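Local atomic coordinates of receptor-type adenylate cyclase gresag 4.3 (Trypanosoma brucei, PDB entry 1FX4), a protein that catalyses the magnesium-dependent conversion of ATP to 3',5'-cyclic AMP and diphosphate through its class III cyclase domain, as part of a membrane protein that could act as a receptor. Residues Leu15-Ile20 and Ser63-Ser68; Ala94-Tyr99 and Leu128-Arg133; Asp195-Gly200 and Gln215-Pro220; Thr40-Ile45 and Val57-Asp62. All blocks are in the same frame, centred on the assembly; numbering follows the deposited sequence.

The catalytic domain illustrates how one central sheet can carry both a buried core and a metal site. Contact 1 pairs two inner strands, mostly apolar until Asp19 reaches magnesium at the end. Contact 4 is thinner: it sets the helix holding 40-45 against the hairpin turn beside contact 1, and its Asp62 completes the protein's share of the same metal site. Contact 2 lies farther out yet is also buried, joining helix to loop through stacking and polar bonds; its Leu132 and Tyr99 touch Ile20 of contact 1. Contact 3 belongs to the same sheet at its far edge, away from the metal, where backbone bonds and partly exposed polar side chains dominate.

Contact 1: residues Leu15-Ile20 and Ser63-Ser68; sequences LIFTDI and SFMIAS. With MG (magnesium ion), chain B.
Ile16 N donates to Ile66 O at 2.7 Å, and the return bond, Ile66 N to Ile16 O at 2.8 Å, completes a regular hydrogen-bonded pair of antiparallel strands. The two side chains meet on the face they share with Thr18 and Phe64, CB of Ile16 to CB of Ile66 at 4.0 Å. Helix 34-51 packs on Phe64 and Ile66. On the other face, the extended chain of Met65 runs alongside Phe17: its CG sits over the ring, 3.9 Å from the centroid of Phe17, while SD makes a more oblique Met-aromatic contact. Leu15 CD2 continues the apolar row against Ala67 CB at 3.7 Å, and helix 159-170 packs on Phe17 and Met65.

Toward Asp19 the pairing is looser. Phe64 N is forked between two oxygens of Thr18, the backbone O at 3.2 Å and the hydroxyl OG1 at 3.1 Å, and both bonds are bent. The hydroxyl gets there because chi1 of Thr18 (73°) sets OG1 between its own backbone N and carbonyl carbon, where it also lies at the edge of the Phe64 ring.

Beyond the pairing, Asp19 OD1 binds magnesium at 2.3 Å, with Asp62 OD1 and three waters as the other ligands. Asp19 OD2 accepts a bond from one of those waters. The chemistry thus changes along one strand, from a largely apolar body to a metal-binding tip, and the paired backbone probably fixes where the strand end, and with it the carboxylate, stands.

Contact 2: residues Ala94-Tyr99 and Leu128-Arg133; sequences AVDESY and LWNGLR. Unlike the reference sequence in segment 94-99: Val95 (reference Leu).
Arg133 lays its side chain along one face of Tyr99, and this is the tightly packed half of the contact. Extended from CG to NE, the chain follows the ring: CD stands 3.7 Å from the centroid of the Tyr99 ring, nearly on the normal, and the guanidinium stacks flat beyond it with the planes 17° apart. The guanidinium lies between the CB end of Tyr99 and the rim of the Trp129 ring, whose CE3 is 3.5 Å above its opposite face. At the far end of the tyrosine, Arg133 N donates a nearly straight bond to Tyr99 OH (2.9 Å), a hydroxyl that is also bonded to Glu21 O.

A second tight point is the bond from Gly131 N to the syn lone pair of Asp96 OD2, 2.8 Å long and almost linear. Gly131 has backbone angles (83°, -159°) that favour glycine.

Looser is the apolar flank, where Val95 CG1 merely brushes Leu132 CD2 at 4.0 Å. The polar side, though buried, is mediated: a water donates to Asp96 OD1 and Gly131 O and accepts from Arg133 NE. Tyr125 OH also bonds both Asp96 OD1 and Arg133 NH2, while Glu103 forms a salt bridge with NH1. An arginine stacked on tyrosine, with tryptophan on its other face, thus joins helix 94-109 to the loop before strand 134-141 of the cyclase domain.

Contact 3: residues Asp195-Gly200 and Gln215-Pro220; sequences DVTTLG and QLNAVP
Backbone hydrogen bonds between Thr197 and Gln215 make the regular part of this antiparallel contact: Thr197 N to Gln215 O at 2.8 Å and Gln215 N to Thr197 O at 2.7 Å. Two residues on, Asn217 N reaches Asp195 O, also at 2.8 Å, although Asn217 is already the centre of an inverse gamma turn where segment 215-220 leaves the strand.

Among the polar side chains, Thr197 OG1 donates to a lone pair of Asn217 OD1 at 2.9 Å; Asn217 brings that oxygen over with CG anti to its carbonyl carbon (chi1 -58°). Asp195 OD1 comes equally near the same oxygen, Asn217 OD1, but both atoms are acceptors, an approach that would be unfavourable for a charged carboxylate; the Asp195 carboxylate is turned 86° from the Asn217 amide.

The apolar contacts are lighter. Both methyls of Leu199 press on Gln215 CB at 3.8 Å, and on the other face Val196 CG2 touches Leu216 CD1.

Leu199 and Gly200 together face Met213 in a classic beta bulge. Strands 196-202 and 211-216 form a beta hairpin at the edge of the sheet: the first is outermost, whereas the second lies inside it, beside strand 176-179, and Leu216 packs on helix 71-87.

Contact 4: residues Thr40-Ile45 and Val57-Asp62; sequences THHRLI and VKTVGD. With MG (magnesium ion), chain B.
This is a thin contact, with one bridging water, between the middle of helix 34-51 and the turn that closes the hairpin of strands 55-60 and 63-68. Two consecutive histidines of the helix carry it. His41 brings CE1 to 3.2 Å from Asp62 O, obliquely to its ring, and next to it the water joins the two sides: it lies 2.8 Å from His41 NE2, at the ring edge, and donates to Asp62 O at 2.6 Å.

His42 meets the turn with its own edge. Gly61 O and the CA of Asp62 lie near the ring plane, while the methyl CG2 of Thr59 comes to 4.0 Å from His42 NE2. The two imidazoles are tied to each other, His41 ND1 to His42 ND1 at 2.9 Å, a bond in which either may be the donor and which probably limits the rotation of both rings. Ile45 CD1 covers one face of His41, and the ring of Phe64 meets His42 edge-to-face.

On the far side of the turn, chi1 of Asp62 (35°) holds CG between backbone N and carbonyl carbon, turning the carboxylate to the metal; OD1 binds magnesium at 2.4 Å. One of the metal's waters donates to Val60 O. Gly61 takes a positive phi in the turn, which favours glycine. The helix therefore backs a beta hairpin whose tip presents the second metal-binding aspartate, partner to Asp19, the arrangement characteristic of the class III nucleotidyl cyclase active site.

Contact 1: residues Leu15-Ile20 and Ser63-Ser68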
loop_
_atom_site.group_PDB
_atom_site.type_symbol
_atom_site.label_atom_id
_atom_site.label_comp_id
_atom_site.label_asym_id
_atom_site.label_seq_id
_atom_site.Cartn_x
_atom_site.Cartn_y
_atom_site.Cartn_z
ATOM N N LEU A 15 16.564 6.484 -4.180
ATOM C CA LEU A 15 15.412 5.714 -3.788
ATOM C C LEU A 15 15.196 4.573 -4.757
ATOM O O LEU A 15 15.402 4.720 -5.958
ATOM C CB LEU A 15 14.171 6.605 -3.762
ATOM C CG LEU A 15 14.201 7.693 -2.695
ATOM C CD1 LEU A 15 12.967 8.563 -2.875
ATOM C CD2 LEU A 15 14.223 7.057 -1.308
ATOM N N ILE A 16 14.809 3.429 -4.208
ATOM C CA ILE A 16 14.518 2.246 -5.001
ATOM C C ILE A 16 13.095 1.826 -4.680
ATOM O O ILE A 16 12.735 1.712 -3.504
ATOM C CB ILE A 16 15.395 1.042 -4.602
ATOM C CG1 ILE A 16 16.881 1.379 -4.703
ATOM C CG2 ILE A 16 15.044 -0.167 -5.488
ATOM C CD1 ILE A 16 17.762 0.311 -4.056
ATOM N N PHE A 17 12.265 1.681 -5.705
ATOM C CA PHE A 17 10.914 1.185 -5.500
ATOM C C PHE A 17 10.829 -0.166 -6.202
ATOM O O PHE A 17 11.360 -0.334 -7.293
ATOM C CB PHE A 17 9.848 2.137 -6.071
ATOM C CG PHE A 17 9.462 3.245 -5.129
ATOM C CD1 PHE A 17 10.181 4.424 -5.104
ATOM C CD2 PHE A 17 8.371 3.104 -4.276
ATOM C CE1 PHE A 17 9.816 5.459 -4.243
ATOM C CE2 PHE A 17 8.003 4.142 -3.411
ATOM C CZ PHE A 17 8.729 5.315 -3.403
ATOM N N THR A 18 10.191 -1.135 -5.556
ATOM C CA THR A 18 10.026 -2.451 -6.154
ATOM C C THR A 18 8.590 -2.889 -6.042
ATOM O O THR A 18 7.862 -2.406 -5.183
ATOM C CB THR A 18 10.840 -3.534 -5.423
ATOM O OG1 THR A 18 10.230 -3.839 -4.158
ATOM C CG2 THR A 18 12.285 -3.073 -5.195
ATOM N N ASP A 19 8.187 -3.798 -6.918
ATOM C CA ASP A 19 6.867 -4.368 -6.817
ATOM C C ASP A 19 6.884 -5.688 -7.550
ATOM O O ASP A 19 7.687 -5.877 -8.469
ATOM C CB ASP A 19 5.796 -3.445 -7.387
ATOM C CG ASP A 19 4.447 -3.646 -6.707
ATOM O OD1 ASP A 19 4.292 -4.634 -5.967
ATOM O OD2 ASP A 19 3.549 -2.807 -6.891
ATOM N N ILE A 20 6.029 -6.610 -7.124
ATOM C CA ILE A 20 5.955 -7.903 -7.769
ATOM C C ILE A 20 5.011 -7.765 -8.952
ATOM O O ILE A 20 3.853 -7.349 -8.793
ATOM C CB ILE A 20 5.427 -8.982 -6.823
ATOM C CG1 ILE A 20 6.406 -9.184 -5.659
ATOM C CG2 ILE A 20 5.262 -10.302 -7.577
ATOM C CD1 ILE A 20 5.938 -10.250 -4.693
ATOM N N SER A 63 5.252 -4.329 -2.206
ATOM C CA SER A 63 6.116 -3.282 -2.718
ATOM C C SER A 63 7.092 -2.798 -1.650
ATOM O O SER A 63 6.718 -2.649 -0.482
ATOM C CB SER A 63 5.278 -2.102 -3.199
ATOM O OG SER A 63 6.107 -1.011 -3.542
ATOM N N PHE A 64 8.342 -2.574 -2.040
ATOM C CA PHE A 64 9.347 -2.066 -1.106
ATOM C C PHE A 64 9.768 -0.671 -1.528
ATOM O O PHE A 64 9.816 -0.351 -2.721
ATOM C CB PHE A 64 10.620 -2.937 -1.101
ATOM C CG PHE A 64 10.602 -4.039 -0.091
ATOM C CD1 PHE A 64 10.034 -5.269 -0.405
ATOM C CD2 PHE A 64 11.172 -3.858 1.165
ATOM C CE1 PHE A 64 10.034 -6.315 0.524
ATOM C CE2 PHE A 64 11.178 -4.900 2.104
ATOM C CZ PHE A 64 10.609 -6.125 1.782
ATOM N N MET A 65 10.034 0.169 -0.538
ATOM C CA MET A 65 10.569 1.492 -0.792
ATOM C C MET A 65 11.873 1.451 -0.002
ATOM O O MET A 65 11.869 1.224 1.219
ATOM C CB MET A 65 9.675 2.586 -0.239
ATOM C CG MET A 65 10.241 3.970 -0.517
ATOM S SD MET A 65 9.196 5.263 0.148
ATOM C CE MET A 65 10.259 6.706 -0.118
ATOM N N ILE A 66 12.979 1.622 -0.709
ATOM C CA ILE A 66 14.300 1.550 -0.095
ATOM C C ILE A 66 15.070 2.832 -0.373
ATOM O O ILE A 66 14.975 3.394 -1.468
ATOM C CB ILE A 66 15.067 0.326 -0.678
ATOM C CG1 ILE A 66 14.274 -0.963 -0.414
ATOM C CG2 ILE A 66 16.451 0.208 -0.059
ATOM C CD1 ILE A 66 14.730 -2.154 -1.242
ATOM N N ALA A 67 15.799 3.312 0.634
ATOM C CA ALA A 67 16.600 4.522 0.485
ATOM C C ALA A 67 18.058 4.142 0.687
ATOM O O ALA A 67 18.360 3.225 1.445
ATOM C CB ALA A 67 16.183 5.574 1.514
ATOM N N SER A 68 18.953 4.860 0.017
ATOM C CA SER A 68 20.382 4.586 0.118
ATOM C C SER A 68 21.176 5.881 0.095
ATOM O O SER A 68 20.844 6.807 -0.639
ATOM C CB SER A 68 20.829 3.698 -1.047
ATOM O OG SER A 68 22.229 3.450 -1.014
HETATM MG MG MG B . 2.093 -4.717 -5.329
HETATM O O HOH W 1 0.879 -3.150 -6.767
HETATM O O HOH W 2 2.307 -5.761 -7.539
HETATM O O HOH W 3 2.010 -2.797 -3.735
#

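Contact 2: residues Ala94-Tyr99 and Leu128-Arg133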
loop_
_atom_site.group_PDB
_atom_site.type_symbol
_atom_site.label_atom_id
_atom_site.label_comp_id
_atom_site.label_asym_id
_atom_site.label_seq_id
_atom_site.Cartn_x
_atom_site.Cartn_y
_atom_site.Cartn_z
ATOM N N ALA A 94 4.693 -23.214 -11.090
ATOM C CA ALA A 94 3.385 -22.588 -11.262
ATOM C C ALA A 94 3.413 -21.077 -11.506
ATOM O O ALA A 94 2.584 -20.556 -12.254
ATOM C CB ALA A 94 2.493 -22.914 -10.066
ATOM N N VAL A 95 4.351 -20.378 -10.873
ATOM C CA VAL A 95 4.455 -18.922 -11.036
ATOM C C VAL A 95 4.908 -18.592 -12.466
ATOM O O VAL A 95 4.384 -17.684 -13.099
ATOM C CB VAL A 95 5.457 -18.359 -10.023
ATOM C CG1 VAL A 95 5.619 -16.841 -10.119
ATOM C CG2 VAL A 95 5.068 -18.644 -8.571
ATOM N N ASP A 96 5.878 -19.343 -12.962
ATOM C CA ASP A 96 6.375 -19.117 -14.303
ATOM C C ASP A 96 5.316 -19.458 -15.339
ATOM O O ASP A 96 5.146 -18.735 -16.306
ATOM C CB ASP A 96 7.672 -19.893 -14.521
ATOM C CG ASP A 96 8.824 -19.292 -13.732
ATOM O OD1 ASP A 96 9.487 -18.367 -14.255
ATOM O OD2 ASP A 96 9.018 -19.690 -12.566
ATOM N N GLU A 97 4.568 -20.528 -15.100
ATOM C CA GLU A 97 3.511 -20.916 -16.023
ATOM C C GLU A 97 2.492 -19.787 -16.093
ATOM O O GLU A 97 2.050 -19.408 -17.187
ATOM C CB GLU A 97 2.840 -22.197 -15.555
ATOM C CG GLU A 97 3.772 -23.365 -15.496
ATOM C CD GLU A 97 3.028 -24.655 -15.272
ATOM O OE1 GLU A 97 2.163 -24.987 -16.123
ATOM O OE2 GLU A 97 3.296 -25.326 -14.247
ATOM N N SER A 98 2.142 -19.230 -14.929
ATOM C CA SER A 98 1.192 -18.131 -14.890
ATOM C C SER A 98 1.738 -16.914 -15.629
ATOM O O SER A 98 1.033 -16.317 -16.430
ATOM C CB SER A 98 0.822 -17.767 -13.457
ATOM O OG SER A 98 -0.021 -18.752 -12.892
ATOM N N TYR A 99 3.002 -16.556 -15.393
ATOM C CA TYR A 99 3.571 -15.402 -16.094
ATOM C C TYR A 99 3.487 -15.595 -17.604
ATOM O O TYR A 99 3.157 -14.660 -18.331
ATOM C CB TYR A 99 5.029 -15.153 -15.699
ATOM C CG TYR A 99 5.186 -14.366 -14.430
ATOM C CD1 TYR A 99 5.859 -14.904 -13.340
ATOM C CD2 TYR A 99 4.668 -13.073 -14.323
ATOM C CE1 TYR A 99 6.025 -14.183 -12.162
ATOM C CE2 TYR A 99 4.829 -12.331 -13.138
ATOM C CZ TYR A 99 5.510 -12.901 -12.067
ATOM O OH TYR A 99 5.668 -12.196 -10.900
ATOM N N LEU A 128 16.865 -17.645 -17.845
ATOM C CA LEU A 128 16.608 -16.209 -17.691
ATOM C C LEU A 128 15.463 -15.799 -16.778
ATOM O O LEU A 128 15.405 -14.627 -16.322
ATOM C CB LEU A 128 16.296 -15.594 -19.059
ATOM C CG LEU A 128 17.282 -15.824 -20.186
ATOM C CD1 LEU A 128 16.696 -15.288 -21.489
ATOM C CD2 LEU A 128 18.519 -15.092 -19.812
ATOM N N TRP A 129 14.526 -16.720 -16.554
ATOM C CA TRP A 129 13.363 -16.437 -15.749
ATOM C C TRP A 129 13.081 -17.592 -14.820
ATOM O O TRP A 129 13.070 -18.740 -15.243
ATOM C CB TRP A 129 12.164 -16.222 -16.691
ATOM C CG TRP A 129 12.384 -15.112 -17.670
ATOM C CD1 TRP A 129 12.787 -15.225 -18.976
ATOM C CD2 TRP A 129 12.212 -13.713 -17.423
ATOM N NE1 TRP A 129 12.875 -13.979 -19.553
ATOM C CE2 TRP A 129 12.526 -13.031 -18.622
ATOM C CE3 TRP A 129 11.811 -12.959 -16.300
ATOM C CZ2 TRP A 129 12.455 -11.628 -18.733
ATOM C CZ3 TRP A 129 11.740 -11.571 -16.417
ATOM C CH2 TRP A 129 12.060 -10.922 -17.623
ATOM N N ASN A 130 12.707 -17.259 -13.593
ATOM C CA ASN A 130 12.386 -18.250 -12.587
ATOM C C ASN A 130 11.786 -17.587 -11.347
ATOM O O ASN A 130 12.440 -16.778 -10.695
ATOM C CB ASN A 130 13.652 -19.017 -12.177
ATOM C CG ASN A 130 13.406 -19.984 -11.041
ATOM O OD1 ASN A 130 12.402 -20.697 -11.017
ATOM N ND2 ASN A 130 14.319 -20.005 -10.083
ATOM N N GLY A 131 10.538 -17.923 -11.042
ATOM C CA GLY A 131 9.882 -17.385 -9.855
ATOM C C GLY A 131 9.249 -16.015 -9.981
ATOM O O GLY A 131 8.924 -15.568 -11.071
ATOM N N LEU A 132 9.058 -15.356 -8.843
ATOM C CA LEU A 132 8.458 -14.025 -8.817
ATOM C C LEU A 132 9.262 -13.007 -9.615
ATOM O O LEU A 132 10.497 -12.971 -9.539
ATOM C CB LEU A 132 8.296 -13.538 -7.370
ATOM C CG LEU A 132 7.275 -14.289 -6.518
ATOM C CD1 LEU A 132 7.290 -13.736 -5.076
ATOM C CD2 LEU A 132 5.882 -14.142 -7.148
ATOM N N ARG A 133 8.567 -12.200 -10.412
ATOM C CA ARG A 133 9.233 -11.172 -11.207
ATOM C C ARG A 133 9.043 -9.816 -10.544
ATOM O O ARG A 133 7.911 -9.327 -10.400
ATOM C CB ARG A 133 8.701 -11.139 -12.636
ATOM C CG ARG A 133 8.960 -12.419 -13.401
ATOM C CD ARG A 133 8.419 -12.285 -14.815
ATOM N NE ARG A 133 8.433 -13.560 -15.524
ATOM C CZ ARG A 133 8.138 -13.693 -16.814
ATOM N NH1 ARG A 133 7.809 -12.625 -17.535
ATOM N NH2 ARG A 133 8.135 -14.899 -17.372
HETATM O O HOH W 4 9.469 -15.726 -13.744
#

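Contact 3: residues Asp195-Gly200 and Gln215-Pro220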
loop_
_atom_site.group_PDB
_atom_site.type_symbol
_atom_site.label_atom_id
_atom_site.label_comp_id
_atom_site.label_asym_id
_atom_site.label_seq_id
_atom_site.Cartn_x
_atom_site.Cartn_y
_atom_site.Cartn_z
ATOM N N ASP A 195 26.366 -3.244 -16.823
ATOM C CA ASP A 195 25.903 -3.563 -18.162
ATOM C C ASP A 195 24.573 -2.817 -18.232
ATOM O O ASP A 195 23.623 -3.171 -17.537
ATOM C CB ASP A 195 25.685 -5.069 -18.303
ATOM C CG ASP A 195 25.344 -5.484 -19.732
ATOM O OD1 ASP A 195 24.789 -4.664 -20.505
ATOM O OD2 ASP A 195 25.625 -6.655 -20.075
ATOM N N VAL A 196 24.529 -1.766 -19.037
ATOM C CA VAL A 196 23.337 -0.941 -19.144
ATOM C C VAL A 196 22.900 -0.731 -20.583
ATOM O O VAL A 196 23.728 -0.703 -21.493
ATOM C CB VAL A 196 23.595 0.444 -18.482
ATOM C CG1 VAL A 196 22.382 1.347 -18.607
ATOM C CG2 VAL A 196 23.961 0.266 -17.022
ATOM N N THR A 197 21.593 -0.601 -20.775
ATOM C CA THR A 197 21.010 -0.353 -22.087
ATOM C C THR A 197 20.206 0.935 -22.006
ATOM O O THR A 197 19.376 1.112 -21.106
ATOM C CB THR A 197 20.073 -1.500 -22.534
ATOM O OG1 THR A 197 20.858 -2.651 -22.863
ATOM C CG2 THR A 197 19.244 -1.093 -23.763
ATOM N N THR A 198 20.490 1.863 -22.913
ATOM C CA THR A 198 19.760 3.122 -22.933
ATOM C C THR A 198 18.401 2.855 -23.547
ATOM O O THR A 198 18.294 2.199 -24.577
ATOM C CB THR A 198 20.477 4.184 -23.774
ATOM O OG1 THR A 198 20.526 3.745 -25.137
ATOM C CG2 THR A 198 21.891 4.378 -23.272
ATOM N N LEU A 199 17.358 3.320 -22.877
ATOM C CA LEU A 199 15.997 3.140 -23.355
ATOM C C LEU A 199 15.459 4.422 -23.966
ATOM O O LEU A 199 14.442 4.406 -24.659
ATOM C CB LEU A 199 15.091 2.671 -22.215
ATOM C CG LEU A 199 14.832 1.163 -22.127
ATOM C CD1 LEU A 199 16.038 0.365 -22.557
ATOM C CD2 LEU A 199 14.388 0.786 -20.723
ATOM N N GLY A 200 16.154 5.525 -23.715
ATOM C CA GLY A 200 15.738 6.806 -24.254
ATOM C C GLY A 200 14.710 7.544 -23.414
ATOM O O GLY A 200 14.310 7.082 -22.336
ATOM N N GLN A 215 18.293 0.974 -18.630
ATOM C CA GLN A 215 18.000 -0.378 -18.180
ATOM C C GLN A 215 19.259 -1.062 -17.702
ATOM O O GLN A 215 20.212 -1.205 -18.464
ATOM C CB GLN A 215 17.376 -1.180 -19.320
ATOM C CG GLN A 215 17.176 -2.652 -19.057
ATOM C CD GLN A 215 16.627 -3.363 -20.294
ATOM O OE1 GLN A 215 17.300 -4.194 -20.913
ATOM N NE2 GLN A 215 15.419 -3.022 -20.665
ATOM N N LEU A 216 19.259 -1.462 -16.435
ATOM C CA LEU A 216 20.388 -2.166 -15.846
ATOM C C LEU A 216 20.168 -3.630 -16.220
ATOM O O LEU A 216 19.193 -4.256 -15.782
ATOM C CB LEU A 216 20.381 -2.008 -14.321
ATOM C CG LEU A 216 21.441 -2.792 -13.538
ATOM C CD1 LEU A 216 22.834 -2.280 -13.897
ATOM C CD2 LEU A 216 21.193 -2.668 -12.033
ATOM N N ASN A 217 21.068 -4.163 -17.041
ATOM C CA ASN A 217 20.969 -5.551 -17.493
ATOM C C ASN A 217 21.499 -6.525 -16.443
ATOM O O ASN A 217 22.526 -7.175 -16.644
ATOM C CB ASN A 217 21.722 -5.709 -18.807
ATOM C CG ASN A 217 21.194 -4.792 -19.878
ATOM O OD1 ASN A 217 21.965 -4.191 -20.649
ATOM N ND2 ASN A 217 19.872 -4.675 -19.942
ATOM N N ALA A 218 20.762 -6.638 -15.343
ATOM C CA ALA A 218 21.131 -7.500 -14.225
ATOM C C ALA A 218 21.214 -8.971 -14.593
ATOM O O ALA A 218 22.045 -9.696 -14.060
ATOM C CB ALA A 218 20.175 -7.298 -13.070
ATOM N N VAL A 219 20.334 -9.413 -15.487
ATOM C CA VAL A 219 20.326 -10.799 -15.952
ATOM C C VAL A 219 20.425 -10.652 -17.472
ATOM O O VAL A 219 19.412 -10.551 -18.170
ATOM C CB VAL A 219 19.003 -11.513 -15.562
ATOM C CG1 VAL A 219 18.988 -12.961 -16.086
ATOM C CG2 VAL A 219 18.828 -11.508 -14.036
ATOM N N PRO A 220 21.675 -10.586 -17.999
ATOM C CA PRO A 220 21.865 -10.435 -19.452
ATOM C C PRO A 220 21.082 -11.441 -20.279
ATOM O O PRO A 220 21.009 -12.622 -19.936
ATOM C CB PRO A 220 23.381 -10.641 -19.612
ATOM C CG PRO A 220 23.928 -10.135 -18.317
ATOM C CD PRO A 220 22.958 -10.730 -17.307
#

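Contact 4: residues Thr40-Ile45 and Val57-Asp62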
loop_
_atom_site.group_PDB
_atom_site.type_symbol
_atom_site.label_atom_id
_atom_site.label_comp_id
_atom_site.label_asym_id
_atom_site.label_seq_id
_atom_site.Cartn_x
_atom_site.Cartn_y
_atom_site.Cartn_z
ATOM N N THR A 40 9.183 -15.287 1.072
ATOM C CA THR A 40 10.554 -15.527 0.611
ATOM C C THR A 40 11.074 -14.235 -0.026
ATOM O O THR A 40 12.192 -13.794 0.247
ATOM C CB THR A 40 10.589 -16.695 -0.401
ATOM O OG1 THR A 40 10.160 -17.894 0.262
ATOM C CG2 THR A 40 11.982 -16.905 -0.963
ATOM N N HIS A 41 10.225 -13.616 -0.846
ATOM C CA HIS A 41 10.537 -12.360 -1.522
ATOM C C HIS A 41 10.972 -11.325 -0.484
ATOM O O HIS A 41 12.029 -10.692 -0.644
ATOM C CB HIS A 41 9.281 -11.913 -2.309
ATOM C CG HIS A 41 9.228 -10.454 -2.648
ATOM N ND1 HIS A 41 8.771 -9.501 -1.765
ATOM C CD2 HIS A 41 9.435 -9.810 -3.823
ATOM C CE1 HIS A 41 8.696 -8.333 -2.381
ATOM N NE2 HIS A 41 9.092 -8.494 -3.631
ATOM N N HIS A 42 10.199 -11.185 0.598
ATOM C CA HIS A 42 10.556 -10.209 1.642
ATOM C C HIS A 42 11.888 -10.538 2.316
ATOM O O HIS A 42 12.687 -9.650 2.609
ATOM C CB HIS A 42 9.476 -10.110 2.710
ATOM C CG HIS A 42 8.300 -9.281 2.297
ATOM N ND1 HIS A 42 7.874 -9.201 0.991
ATOM C CD2 HIS A 42 7.481 -8.472 3.010
ATOM C CE1 HIS A 42 6.843 -8.378 0.913
ATOM N NE2 HIS A 42 6.583 -7.921 2.126
ATOM N N ARG A 43 12.110 -11.817 2.587
ATOM C CA ARG A 43 13.363 -12.219 3.231
ATOM C C ARG A 43 14.562 -11.935 2.333
ATOM O O ARG A 43 15.585 -11.449 2.802
ATOM C CB ARG A 43 13.348 -13.704 3.602
ATOM C CG ARG A 43 12.683 -14.023 4.902
ATOM C CD ARG A 43 13.081 -15.424 5.380
ATOM N NE ARG A 43 13.086 -16.399 4.290
ATOM C CZ ARG A 43 12.005 -17.016 3.813
ATOM N NH1 ARG A 43 10.806 -16.779 4.330
ATOM N NH2 ARG A 43 12.129 -17.850 2.788
ATOM N N LEU A 44 14.446 -12.249 1.044
ATOM C CA LEU A 44 15.542 -12.015 0.106
ATOM C C LEU A 44 15.852 -10.536 0.020
ATOM O O LEU A 44 17.015 -10.125 0.121
ATOM C CB LEU A 44 15.214 -12.532 -1.296
ATOM C CG LEU A 44 14.969 -14.030 -1.471
ATOM C CD1 LEU A 44 14.609 -14.297 -2.929
ATOM C CD2 LEU A 44 16.231 -14.810 -1.077
ATOM N N ILE A 45 14.812 -9.726 -0.165
ATOM C CA ILE A 45 15.030 -8.293 -0.265
ATOM C C ILE A 45 15.615 -7.679 1.003
ATOM O O ILE A 45 16.503 -6.848 0.929
ATOM C CB ILE A 45 13.755 -7.553 -0.730
ATOM C CG1 ILE A 45 13.441 -7.994 -2.165
ATOM C CG2 ILE A 45 13.954 -6.050 -0.625
ATOM C CD1 ILE A 45 12.094 -7.456 -2.712
ATOM N N VAL A 57 12.424 1.879 3.960
ATOM C CA VAL A 57 11.557 2.977 4.352
ATOM C C VAL A 57 10.202 2.427 4.752
ATOM O O VAL A 57 9.716 2.687 5.851
ATOM C CB VAL A 57 11.375 3.987 3.195
ATOM C CG1 VAL A 57 10.544 5.182 3.653
ATOM C CG2 VAL A 57 12.737 4.445 2.675
ATOM N N LYS A 58 9.625 1.620 3.872
ATOM C CA LYS A 58 8.325 1.032 4.125
ATOM C C LYS A 58 8.024 -0.079 3.140
ATOM O O LYS A 58 8.657 -0.215 2.094
ATOM C CB LYS A 58 7.233 2.095 3.999
ATOM C CG LYS A 58 7.017 2.559 2.571
ATOM C CD LYS A 58 6.092 3.760 2.498
ATOM C CE LYS A 58 6.753 4.987 3.077
ATOM N NZ LYS A 58 5.834 6.152 3.018
ATOM N N THR A 59 6.981 -0.817 3.468
ATOM C CA THR A 59 6.488 -1.917 2.673
ATOM C C THR A 59 4.994 -1.607 2.442
ATOM O O THR A 59 4.302 -1.184 3.363
ATOM C CB THR A 59 6.654 -3.228 3.483
ATOM O OG1 THR A 59 7.935 -3.817 3.196
ATOM C CG2 THR A 59 5.563 -4.192 3.189
ATOM N N VAL A 60 4.537 -1.708 1.199
ATOM C CA VAL A 60 3.117 -1.467 0.894
ATOM C C VAL A 60 2.724 -2.662 0.042
ATOM O O VAL A 60 3.072 -2.731 -1.135
ATOM C CB VAL A 60 2.900 -0.171 0.093
ATOM C CG1 VAL A 60 1.402 0.062 -0.139
ATOM C CG2 VAL A 60 3.488 1.029 0.842
ATOM N N GLY A 61 2.033 -3.616 0.657
ATOM C CA GLY A 61 1.659 -4.828 -0.053
ATOM C C GLY A 61 2.981 -5.532 -0.282
ATOM O O GLY A 61 3.785 -5.638 0.650
ATOM N N ASP A 62 3.262 -5.942 -1.513
ATOM C CA ASP A 62 4.539 -6.589 -1.771
ATOM C C ASP A 62 5.536 -5.615 -2.368
ATOM O O ASP A 62 6.529 -6.014 -2.978
ATOM C CB ASP A 62 4.368 -7.817 -2.654
ATOM C CG ASP A 62 3.287 -7.648 -3.685
ATOM O OD1 ASP A 62 3.173 -6.552 -4.270
ATOM O OD2 ASP A 62 2.545 -8.623 -3.909
HETATM MG MG MG B . 2.093 -4.717 -5.329
HETATM O O HOH W 5 8.591 -5.945 -4.614
HETATM O O HOH W 3 2.010 -2.797 -3.735
HETATM O O HOH W 2 2.307 -5.761 -7.539
HETATM O O HOH W 1 0.879 -3.150 -6.767
#